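Local coordinates for response regulator receiver protein (Paraburkholderia phymatum, PDB 5TE9), which probably acts as a phosphorylation-dependent receiver in bacterial signalling, taking a phosphoryl group on an aspartate, at residues P102-T107 with C125-P130. Numbering follows the deposited sequence.
Sequences PVVVLT and CYITKP
Val105 and Thr107 each use both backbone polar groups to hold the strand beside them. Val105 N donates to Cys125 O (2.8 Å) and its O accepts from Ile127 N. Thr107 N then reaches Ile127 O, and Lys129 N closes the series on Thr107 O at 2.8 Å. Side chains alternate between the faces. On one, a chi1 of 64° turns CG1 of Ile127 toward the neighbouring strand, where it meets Val104 CG1 at 3.7 Å and Leu106 CD2 at 4.0 Å. Branched apolar residues suit this buried face, which helix 133-142 covers through Val139, because they pack closely and bring no polar group to satisfy. On the other, the Tyr126 ring lies alongside Val105, its CD2 3.5 Å from Val105 CB, and Ala116 of helix 110-119 packs on it. Here too Thr107 touches that helix, and a threonine suits position 128 because OG1 hydrogen-bonds Glu113. Beyond the strand, the long Lys129 chain passes Leu106 CB and carries NZ to a salt bridge with Asp77, the predicted phosphorylation site, unmodified here. A cis peptide leads into Pro130. The beta-alpha-beta crossover through helix 110-119 thus places Thr107, Tyr126 and Lys129 in the positions of the switch threonine, switch aromatic and active-site lysine of CheY-like receiver domains.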
loop_
_atom_site.group_PDB
_atom_site.type_symbol
_atom_site.label_atom_id
_atom_site.label_comp_id
_atom_site.label_asym_id
_atom_site.label_seq_id
_atom_site.Cartn_x
_atom_site.Cartn_y
_atom_site.Cartn_z
ATOM N N PRO A 102 11.073 13.442 6.849
ATOM C CA PRO A 102 9.692 13.543 7.340
ATOM C C PRO A 102 9.513 12.884 8.697
ATOM O O PRO A 102 9.974 11.764 8.927
ATOM C CB PRO A 102 8.884 12.827 6.255
ATOM C CG PRO A 102 9.711 13.006 5.018
ATOM C CD PRO A 102 11.129 12.918 5.470
ATOM N N VAL A 103 8.815 13.584 9.588
ATOM C CA VAL A 103 8.593 13.150 10.962
ATOM C C VAL A 103 7.096 13.120 11.224
ATOM O O VAL A 103 6.388 14.105 10.966
ATOM C CB VAL A 103 9.291 14.073 11.982
ATOM C CG1 VAL A 103 9.189 13.499 13.407
ATOM C CG2 VAL A 103 10.729 14.304 11.597
ATOM N N VAL A 104 6.620 11.988 11.729
ATOM C CA VAL A 104 5.265 11.840 12.234
ATOM C C VAL A 104 5.372 11.655 13.739
ATOM O O VAL A 104 6.129 10.799 14.206
ATOM C CB VAL A 104 4.554 10.647 11.578
ATOM C CG1 VAL A 104 3.337 10.240 12.385
ATOM C CG2 VAL A 104 4.182 10.979 10.147
ATOM N N VAL A 105 4.636 12.462 14.493
ATOM C CA VAL A 105 4.645 12.397 15.950
ATOM C C VAL A 105 3.460 11.562 16.397
ATOM O O VAL A 105 2.335 11.767 15.929
ATOM C CB VAL A 105 4.590 13.804 16.570
ATOM C CG1 VAL A 105 4.399 13.720 18.085
ATOM C CG2 VAL A 105 5.845 14.588 16.218
ATOM N N LEU A 106 3.710 10.614 17.284
ATOM C CA LEU A 106 2.652 9.778 17.813
ATOM C C LEU A 106 1.970 10.477 18.973
ATOM O O LEU A 106 2.633 10.952 19.899
ATOM C CB LEU A 106 3.218 8.447 18.282
ATOM C CG LEU A 106 3.883 7.635 17.190
ATOM C CD1 LEU A 106 4.295 6.275 17.735
ATOM C CD2 LEU A 106 2.887 7.509 16.061
ATOM N N THR A 107 0.652 10.539 18.924
ATOM C CA THR A 107 -0.148 11.009 20.038
ATOM C C THR A 107 -0.890 9.824 20.626
ATOM O O THR A 107 -1.058 8.796 19.975
ATOM C CB THR A 107 -1.136 12.085 19.588
ATOM O OG1 THR A 107 -2.050 11.523 18.634
ATOM C CG2 THR A 107 -0.385 13.238 18.942
ATOM N N CYS A 125 1.459 15.865 10.335
ATOM C CA CYS A 125 2.543 15.028 10.828
ATOM C C CYS A 125 2.248 14.449 12.209
ATOM O O CYS A 125 3.164 14.268 13.010
ATOM C CB CYS A 125 3.843 15.834 10.859
ATOM S SG CYS A 125 4.340 16.481 9.243
ATOM N N TYR A 126 0.982 14.159 12.497
ATOM C CA TYR A 126 0.556 13.606 13.774
ATOM C C TYR A 126 -0.472 12.522 13.507
ATOM O O TYR A 126 -1.391 12.727 12.709
ATOM C CB TYR A 126 -0.056 14.678 14.681
ATOM C CG TYR A 126 0.891 15.799 15.024
ATOM C CD1 TYR A 126 1.028 16.896 14.185
ATOM C CD2 TYR A 126 1.654 15.755 16.179
ATOM C CE1 TYR A 126 1.901 17.909 14.479
ATOM C CE2 TYR A 126 2.527 16.766 16.487
ATOM C CZ TYR A 126 2.647 17.842 15.633
ATOM O OH TYR A 126 3.523 18.851 15.941
ATOM N N ILE A 127 -0.310 11.366 14.157
ATOM C CA ILE A 127 -1.320 10.319 14.131
ATOM C C ILE A 127 -1.357 9.657 15.493
ATOM O O ILE A 127 -0.354 9.599 16.209
ATOM C CB ILE A 127 -1.102 9.236 13.052
ATOM C CG1 ILE A 127 0.175 8.466 13.307
ATOM C CG2 ILE A 127 -1.114 9.810 11.647
ATOM C CD1 ILE A 127 0.072 7.057 12.806
ATOM N N THR A 128 -2.534 9.167 15.849
ATOM C CA THR A 128 -2.706 8.493 17.116
ATOM C C THR A 128 -2.094 7.105 17.042
ATOM O O THR A 128 -2.132 6.442 16.003
ATOM C CB THR A 128 -4.183 8.428 17.452
ATOM O OG1 THR A 128 -4.727 9.743 17.285
ATOM C CG2 THR A 128 -4.391 7.993 18.885
ATOM N N LYS A 129 -1.481 6.696 18.113
ATOM C CA LYS A 129 -0.934 5.361 18.098
ATOM C C LYS A 129 -1.977 4.384 18.625
ATOM O O LYS A 129 -2.939 4.787 19.286
ATOM C CB LYS A 129 0.349 5.326 18.923
ATOM C CG LYS A 129 0.128 5.152 20.370
ATOM C CD LYS A 129 1.443 4.931 21.071
ATOM C CE LYS A 129 2.003 6.234 21.592
ATOM N NZ LYS A 129 2.916 5.998 22.738
ATOM N N PRO A 130 -1.835 3.079 18.344
ATOM C CA PRO A 130 -0.712 2.415 17.678
ATOM C C PRO A 130 -0.778 2.555 16.182
ATOM O O PRO A 130 -1.814 2.882 15.638
ATOM C CB PRO A 130 -0.875 0.961 18.092
ATOM C CG PRO A 130 -2.342 0.802 18.201
ATOM C CD PRO A 130 -2.892 2.119 18.702
#